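Local coordinates for multicopper oxidase (Pseudomonas thermotolerans, PDB 6VOW), which probably couples the one-electron oxidation of phenolic, lignin-like substrates to the reduction of dioxygen to water, as copper-dependent laccases do, at residues Ser140-Pro152 / Lys172-Phe185. Residues are numbered along the deposited sequence; the frame is centred on the assembly and turned at random. Where two conformers were deposited one is given.
Sequences SSASQLGRGLVGP and KTWHVDEQGAFTPF
A Schellman motif closes helix 141-146 in this cupredoxin-type multicopper oxidase, and the carbonyls at that helix end are met by Lys172, in one of its two conformers, near the end of strand 165-174. The contact joins the helix that follows His136 and His138, which help line the pocket of the Cu-O-Cu linkage, to the next β-sheet of the chain. In this conformer Lys172 NZ donates to Leu145 O at 3.0 Å and, weakly, to Gly146 O at 3.3 Å. Leu145 O also accepts from Gly148 N, the two donors arriving from opposite faces of the carbonyl plane. Bends at chi3 and chi4 turn the ammonium onto these oxygens, while CE rests on Val150 CG2. A positive charge here would probably complement the negative end of the helix dipole. Trp174 packs against the turn: CH2 meets Gly148 CA at 3.4 Å, and Arg147 O lies at the ring edge. Phe185 packs on the helix where Gly146 has no side chain, its CE1 3.5 Å from Gly146 CA, with Ser143 O over one face and Thr183 O over the other. Arg147 lays CG over the face of Phe182, 4.0 Å from the centroid in a CH-pi contact, whereas its guanidinium stands nearly perpendicular to that ring. Gly146 O also takes a hydrogen bond from a water, 2.6 Å away, that in turn lies 2.9 Å from His175 ND1, at the imidazole edge.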
ATOM      1  N   SER A 140      -9.672   9.666 -10.145  1.00 47.85           N
ATOM      2  CA  SER A 140     -10.836   9.830  -9.247  1.00 47.26           C
ATOM      3  C   SER A 140     -10.601   9.056  -7.954  1.00 42.15           C
ATOM      4  O   SER A 140     -11.438   8.316  -7.496  1.00 44.99           O
ATOM      5  CB  SER A 140     -12.141   9.314  -9.929  1.00 57.45           C
ATOM      6  OG  SER A 140     -12.337   9.861 -11.227  1.00 52.70           O
ATOM      7  N   SER A 141      -9.444   9.263  -7.374  1.00 39.79           N
ATOM      8  CA  SER A 141      -8.863   8.326  -6.481  1.00 42.88           C
ATOM      9  C   SER A 141      -9.641   8.220  -5.200  1.00 41.11           C
ATOM     10  O   SER A 141     -10.067   7.135  -4.839  1.00 51.53           O
ATOM     11  CB  SER A 141      -7.378   8.661  -6.248  1.00 51.97           C
ATOM     12  OG  SER A 141      -6.611   8.742  -7.476  1.00 49.12           O
ATOM     13  N   ALA A 142      -9.930   9.340  -4.550  1.00 49.41           N
ATOM     14  CA  ALA A 142     -10.662   9.371  -3.252  1.00 47.94           C
ATOM     15  C   ALA A 142     -11.970   8.638  -3.354  1.00 41.17           C
ATOM     16  O   ALA A 142     -12.323   7.753  -2.526  1.00 44.35           O
ATOM     17  CB  ALA A 142     -10.899  10.831  -2.834  1.00 53.32           C
ATOM     18  N   SER A 143     -12.686   9.006  -4.403  1.00 38.68           N
ATOM     19  CA  SER A 143     -13.955   8.376  -4.706  1.00 45.87           C
ATOM     20  C   SER A 143     -13.836   6.855  -5.078  1.00 42.77           C
ATOM     21  O   SER A 143     -14.551   5.967  -4.537  1.00 54.24           O
ATOM     22  CB  SER A 143     -14.621   9.184  -5.847  1.00 48.32           C
ATOM     23  OG  SER A 143     -15.853   8.564  -6.125  1.00 49.72           O
ATOM     24  N   GLN A 144     -12.974   6.565  -6.014  1.00 39.36           N
ATOM     25  CA  GLN A 144     -12.868   5.171  -6.553  1.00 34.67           C
ATOM     26  C   GLN A 144     -12.212   4.234  -5.535  1.00 33.05           C
ATOM     27  O   GLN A 144     -12.708   3.155  -5.308  1.00 40.66           O
ATOM     28  CB  GLN A 144     -12.180   5.153  -7.897  1.00 33.66           C
ATOM     29  CG  GLN A 144     -12.931   5.802  -9.062  1.00 41.43           C
ATOM     30  CD  GLN A 144     -12.338   5.567 -10.457  1.00 44.57           C
ATOM     31  OE1 GLN A 144     -12.899   6.027 -11.432  1.00 52.85           O
ATOM     32  NE2 GLN A 144     -11.243   4.892 -10.563  1.00 43.08           N
ATOM     33  N   LEU A 145     -11.138   4.654  -4.892  1.00 40.46           N
ATOM     34  CA  LEU A 145     -10.584   3.887  -3.770  1.00 40.58           C
ATOM     35  C   LEU A 145     -11.565   3.841  -2.639  1.00 43.90           C
ATOM     36  O   LEU A 145     -11.777   2.788  -2.070  1.00 38.80           O
ATOM     37  CB  LEU A 145      -9.272   4.460  -3.221  1.00 39.83           C
ATOM     38  CG  LEU A 145      -7.983   4.159  -4.012  1.00 39.58           C
ATOM     39  CD1 LEU A 145      -7.766   5.138  -5.126  1.00 50.41           C
ATOM     40  CD2 LEU A 145      -6.746   4.241  -3.154  1.00 48.93           C
ATOM     41  N   GLY A 146     -12.165   4.989  -2.336  1.00 39.38           N
ATOM     42  CA  GLY A 146     -13.147   5.065  -1.291  1.00 40.44           C
ATOM     43  C   GLY A 146     -14.277   4.100  -1.453  1.00 40.10           C
ATOM     44  O   GLY A 146     -14.779   3.541  -0.464  1.00 35.06           O
ATOM     45  N   ARG A 147     -14.729   3.920  -2.690  1.00 39.29           N
ATOM     46  CA  ARG A 147     -15.844   3.015  -2.899  1.00 41.94           C
ATOM     47  C   ARG A 147     -15.497   1.554  -2.958  1.00 37.53           C
ATOM     48  O   ARG A 147     -16.373   0.742  -3.145  1.00 38.61           O
ATOM     49  CB  ARG A 147     -16.570   3.372  -4.195  1.00 47.99           C
ATOM     50  CG  ARG A 147     -17.714   4.318  -3.963  1.00 61.17           C
ATOM     51  CD  ARG A 147     -18.846   4.135  -4.970  1.00 72.25           C
ATOM     52  NE  ARG A 147     -19.436   5.451  -5.116  1.00 59.52           N
ATOM     53  CZ  ARG A 147     -18.825   6.450  -5.739  1.00 58.25           C
ATOM     54  NH1 ARG A 147     -17.625   6.283  -6.319  1.00 58.10           N
ATOM     55  NH2 ARG A 147     -19.380   7.615  -5.723  1.00 53.57           N
ATOM     56  N   GLY A 148     -14.240   1.193  -2.853  1.00 39.43           N
ATOM     57  CA  GLY A 148     -13.937  -0.212  -2.844  1.00 39.45           C
ATOM     58  C   GLY A 148     -12.863  -0.628  -3.794  1.00 38.40           C
ATOM     59  O   GLY A 148     -12.497  -1.754  -3.730  1.00 37.93           O
ATOM     60  N   LEU A 149     -12.382   0.242  -4.669  1.00 38.00           N
ATOM     61  CA  LEU A 149     -11.434  -0.181  -5.707  1.00 40.28           C
ATOM     62  C   LEU A 149     -10.062  -0.218  -5.163  1.00 36.69           C
ATOM     63  O   LEU A 149      -9.278   0.661  -5.450  1.00 37.83           O
ATOM     64  CB  LEU A 149     -11.516   0.688  -6.985  1.00 38.94           C
ATOM     65  CG  LEU A 149     -12.847   0.461  -7.694  1.00 35.41           C
ATOM     66  CD1 LEU A 149     -13.150   1.674  -8.547  1.00 51.40           C
ATOM     67  CD2 LEU A 149     -13.014  -0.830  -8.487  1.00 40.55           C
ATOM     68  N   VAL A 150      -9.788  -1.317  -4.423  1.00 37.11           N
ATOM     69  CA  VAL A 150      -8.513  -1.621  -3.857  1.00 32.71           C
ATOM     70  C   VAL A 150      -8.370  -3.118  -3.726  1.00 35.31           C
ATOM     71  O   VAL A 150      -9.367  -3.832  -3.402  1.00 35.68           O
ATOM     72  CB  VAL A 150      -8.290  -1.032  -2.480  1.00 34.56           C
ATOM     73  CG1 VAL A 150      -8.312   0.446  -2.488  1.00 35.18           C
ATOM     74  CG2 VAL A 150      -9.212  -1.573  -1.470  1.00 35.89           C
ATOM     75  N   GLY A 151      -7.170  -3.602  -3.961  1.00 33.52           N
ATOM     76  CA  GLY A 151      -6.956  -5.059  -3.795  1.00 37.13           C
ATOM     77  C   GLY A 151      -5.539  -5.413  -3.409  1.00 33.70           C
ATOM     78  O   GLY A 151      -4.624  -4.640  -3.670  1.00 35.86           O
ATOM     79  N   PRO A 152      -5.323  -6.595  -2.833  1.00 32.75           N
ATOM     80  CA  PRO A 152      -3.973  -7.091  -2.562  1.00 39.42           C
ATOM     81  C   PRO A 152      -3.331  -7.785  -3.784  1.00 41.71           C
ATOM     82  O   PRO A 152      -4.062  -8.503  -4.522  1.00 37.96           O
ATOM     83  CB  PRO A 152      -4.195  -8.125  -1.413  1.00 36.51           C
ATOM     84  CG  PRO A 152      -5.607  -8.493  -1.452  1.00 40.11           C
ATOM     85  CD  PRO A 152      -6.309  -7.602  -2.499  1.00 43.05           C
ATOM     86  N   LYS A 172      -9.503  -1.948   5.619  0.50 40.89           N
ATOM     87  CA  LYS A 172     -10.158  -0.812   5.020  0.50 42.03           C
ATOM     88  C   LYS A 172     -11.169  -0.210   5.990  0.50 44.92           C
ATOM     89  O   LYS A 172     -11.998  -0.931   6.617  0.50 43.17           O
ATOM     90  CB  LYS A 172     -10.821  -1.192   3.683  0.50 35.41           C
ATOM     91  CG  LYS A 172     -11.214   0.037   2.890  0.50 35.49           C
ATOM     92  CD  LYS A 172     -11.735  -0.309   1.535  0.50 37.50           C
ATOM     93  CE  LYS A 172     -11.319   0.802   0.587  0.50 40.29           C
ATOM     94  NZ  LYS A 172     -12.072   2.051   0.812  0.50 36.37           N
ATOM     95  N   THR A 173     -11.086   1.119   6.115  1.00 41.39           N
ATOM     96  CA  THR A 173     -11.972   1.893   7.000  1.00 46.07           C
ATOM     97  C   THR A 173     -12.903   2.689   6.082  1.00 42.22           C
ATOM     98  O   THR A 173     -12.517   3.707   5.493  1.00 40.28           O
ATOM     99  CB  THR A 173     -11.116   2.749   7.960  1.00 44.49           C
ATOM    100  OG1 THR A 173     -10.522   1.829   8.838  1.00 46.77           O
ATOM    101  CG2 THR A 173     -11.941   3.816   8.802  1.00 46.20           C
ATOM    102  N   TRP A 174     -14.106   2.134   5.943  1.00 37.84           N
ATOM    103  CA  TRP A 174     -15.064   2.566   4.987  1.00 40.01           C
ATOM    104  C   TRP A 174     -15.807   3.773   5.468  1.00 41.58           C
ATOM    105  O   TRP A 174     -16.386   3.758   6.562  1.00 43.91           O
ATOM    106  CB  TRP A 174     -16.092   1.482   4.799  1.00 40.31           C
ATOM    107  CG  TRP A 174     -15.610   0.278   4.079  1.00 41.75           C
ATOM    108  CD1 TRP A 174     -15.079  -0.872   4.629  1.00 43.85           C
ATOM    109  CD2 TRP A 174     -15.683   0.057   2.686  1.00 41.75           C
ATOM    110  NE1 TRP A 174     -14.801  -1.757   3.652  1.00 47.16           N
ATOM    111  CE2 TRP A 174     -15.166  -1.216   2.441  1.00 46.98           C
ATOM    112  CE3 TRP A 174     -16.113   0.837   1.597  1.00 48.73           C
ATOM    113  CZ2 TRP A 174     -15.100  -1.757   1.168  1.00 46.27           C
ATOM    114  CZ3 TRP A 174     -16.014   0.301   0.331  1.00 54.91           C
ATOM    115  CH2 TRP A 174     -15.507  -0.985   0.117  1.00 40.69           C
ATOM    116  N   HIS A 175     -15.893   4.753   4.581  1.00 45.37           N
ATOM    117  CA  HIS A 175     -16.678   5.950   4.770  1.00 44.72           C
ATOM    118  C   HIS A 175     -18.119   5.621   4.477  1.00 42.08           C
ATOM    119  O   HIS A 175     -18.647   6.025   3.492  1.00 42.82           O
ATOM    120  CB  HIS A 175     -16.283   7.017   3.764  1.00 40.42           C
ATOM    121  CG  HIS A 175     -14.851   7.384   3.770  1.00 38.76           C
ATOM    122  ND1 HIS A 175     -13.850   6.541   3.351  1.00 49.57           N
ATOM    123  CD2 HIS A 175     -14.249   8.544   4.078  1.00 48.76           C
ATOM    124  CE1 HIS A 175     -12.682   7.144   3.482  1.00 46.50           C
ATOM    125  NE2 HIS A 175     -12.894   8.350   3.933  1.00 43.33           N
ATOM    126  N   VAL A 176     -18.767   4.896   5.365  1.00 43.86           N
ATOM    127  CA  VAL A 176     -20.185   4.680   5.260  1.00 43.64           C
ATOM    128  C   VAL A 176     -20.779   5.048   6.606  1.00 49.84           C
ATOM    129  O   VAL A 176     -20.125   4.868   7.633  1.00 54.62           O
ATOM    130  CB  VAL A 176     -20.515   3.231   4.822  1.00 48.97           C
ATOM    131  CG1 VAL A 176     -19.769   2.907   3.558  1.00 54.29           C
ATOM    132  CG2 VAL A 176     -20.204   2.215   5.879  1.00 51.97           C
ATOM    133  N   ASP A 177     -21.992   5.615   6.611  1.00 57.28           N
ATOM    134  CA  ASP A 177     -22.645   5.986   7.880  1.00 57.10           C
ATOM    135  C   ASP A 177     -23.220   4.738   8.523  1.00 54.40           C
ATOM    136  O   ASP A 177     -22.939   3.653   8.114  1.00 63.60           O
ATOM    137  CB  ASP A 177     -23.686   7.114   7.698  1.00 52.07           C
ATOM    138  CG  ASP A 177     -24.878   6.710   6.793  1.00 55.92           C
ATOM    139  OD1 ASP A 177     -24.956   5.532   6.397  1.00 71.48           O
ATOM    140  OD2 ASP A 177     -25.769   7.548   6.499  1.00 77.95           O
ATOM    141  N   GLU A 178     -24.040   4.902   9.539  1.00 65.04           N
ATOM    142  CA  GLU A 178     -24.753   3.813  10.146  1.00 71.45           C
ATOM    143  C   GLU A 178     -25.827   3.084   9.300  1.00 66.87           C
ATOM    144  O   GLU A 178     -26.306   2.024   9.757  1.00 92.02           O
ATOM    145  CB  GLU A 178     -25.339   4.273  11.516  1.00 82.95           C
ATOM    146  CG  GLU A 178     -24.333   4.236  12.688  1.00 89.57           C
ATOM    147  CD  GLU A 178     -23.703   5.568  13.048  1.00 90.34           C
ATOM    148  OE1 GLU A 178     -23.595   6.468  12.169  1.00 91.61           O
ATOM    149  OE2 GLU A 178     -23.298   5.691  14.238  1.00 93.02           O
ATOM    150  N   GLN A 179     -26.206   3.582   8.110  1.00 73.14           N
ATOM    151  CA  GLN A 179     -27.239   2.920   7.230  1.00 82.79           C
ATOM    152  C   GLN A 179     -26.663   2.450   5.857  1.00 82.48           C
ATOM    153  O   GLN A 179     -27.373   2.223   4.819  1.00 79.46           O
ATOM    154  CB  GLN A 179     -28.454   3.845   7.100  1.00 89.45           C
ATOM    155  CG  GLN A 179     -29.268   3.910   8.411  1.00 75.73           C
ATOM    156  CD  GLN A 179     -28.752   4.969   9.398  1.00 78.89           C
ATOM    157  OE1 GLN A 179     -28.616   6.149   9.073  1.00 64.90           O
ATOM    158  NE2 GLN A 179     -28.492   4.554  10.615  1.00 84.65           N
ATOM    159  N   GLY A 180     -25.343   2.278   5.891  1.00 58.69           N
ATOM    160  CA  GLY A 180     -24.601   1.858   4.771  1.00 48.23           C
ATOM    161  C   GLY A 180     -24.274   2.853   3.704  1.00 57.13           C
ATOM    162  O   GLY A 180     -23.548   2.471   2.766  1.00 62.87           O
ATOM    163  N   ALA A 181     -24.737   4.113   3.818  1.00 58.06           N
ATOM    164  CA  ALA A 181     -24.523   5.075   2.744  1.00 49.81           C
ATOM    165  C   ALA A 181     -23.159   5.654   2.856  1.00 49.92           C
ATOM    166  O   ALA A 181     -22.668   5.929   3.959  1.00 52.63           O
ATOM    167  CB  ALA A 181     -25.517   6.199   2.808  1.00 57.07           C
ATOM    168  N   PHE A 182     -22.561   5.919   1.707  1.00 42.50           N
ATOM    169  CA  PHE A 182     -21.299   6.601   1.678  1.00 47.27           C
ATOM    170  C   PHE A 182     -21.425   8.068   2.134  1.00 55.29           C
ATOM    171  O   PHE A 182     -22.409   8.788   1.812  1.00 57.81           O
ATOM    172  CB  PHE A 182     -20.673   6.575   0.281  1.00 50.87           C
ATOM    173  CG  PHE A 182     -20.212   5.200  -0.177  1.00 55.15           C
ATOM    174  CD1 PHE A 182     -19.220   4.519   0.507  1.00 52.62           C
ATOM    175  CD2 PHE A 182     -20.754   4.615  -1.298  1.00 53.00           C
ATOM    176  CE1 PHE A 182     -18.782   3.249   0.105  1.00 48.22           C
ATOM    177  CE2 PHE A 182     -20.315   3.367  -1.717  1.00 54.72           C
ATOM    178  CZ  PHE A 182     -19.319   2.685  -1.011  1.00 46.99           C
ATOM    179  N   THR A 183     -20.391   8.472   2.873  1.00 43.34           N
ATOM    180  CA  THR A 183     -20.235   9.778   3.416  1.00 48.61           C
ATOM    181  C   THR A 183     -19.210  10.325   2.473  1.00 50.87           C
ATOM    182  O   THR A 183     -18.658   9.605   1.664  1.00 54.50           O
ATOM    183  CB  THR A 183     -19.782   9.781   4.940  1.00 47.00           C
ATOM    184  OG1 THR A 183     -18.495   9.141   5.154  1.00 40.62           O
ATOM    185  CG2 THR A 183     -20.834   9.067   5.797  1.00 46.99           C
ATOM    186  N   PRO A 184     -18.957  11.615   2.544  1.00 49.54           N
ATOM    187  CA  PRO A 184     -18.123  12.121   1.533  1.00 40.86           C
ATOM    188  C   PRO A 184     -16.703  11.567   1.677  1.00 46.66           C
ATOM    189  O   PRO A 184     -16.222  11.371   2.777  1.00 51.66           O
ATOM    190  CB  PRO A 184     -18.159  13.624   1.807  1.00 50.52           C
ATOM    191  CG  PRO A 184     -19.400  13.858   2.555  1.00 49.24           C
ATOM    192  CD  PRO A 184     -19.440  12.676   3.443  1.00 51.43           C
ATOM    193  N   PHE A 185     -16.052  11.302   0.567  1.00 41.95           N
ATOM    194  CA  PHE A 185     -14.600  10.920   0.562  1.00 43.07           C
ATOM    195  C   PHE A 185     -13.580  12.039   0.689  1.00 51.60           C
ATOM    196  O   PHE A 185     -12.371  11.766   0.841  1.00 54.65           O
ATOM    197  CB  PHE A 185     -14.284  10.183  -0.708  1.00 44.26           C
ATOM    198  CG  PHE A 185     -15.174   9.008  -0.906  1.00 46.89           C
ATOM    199  CD1 PHE A 185     -15.080   7.929  -0.039  1.00 47.57           C
ATOM    200  CD2 PHE A 185     -16.156   9.042  -1.859  1.00 46.20           C
ATOM    201  CE1 PHE A 185     -15.935   6.874  -0.147  1.00 42.71           C
ATOM    202  CE2 PHE A 185     -16.985   7.970  -2.031  1.00 43.47           C
ATOM    203  CZ  PHE A 185     -16.873   6.890  -1.159  1.00 40.16           C
TER
HETATM  204  O   HOH W   1     -14.432   4.010   2.029  1.00 41.74           O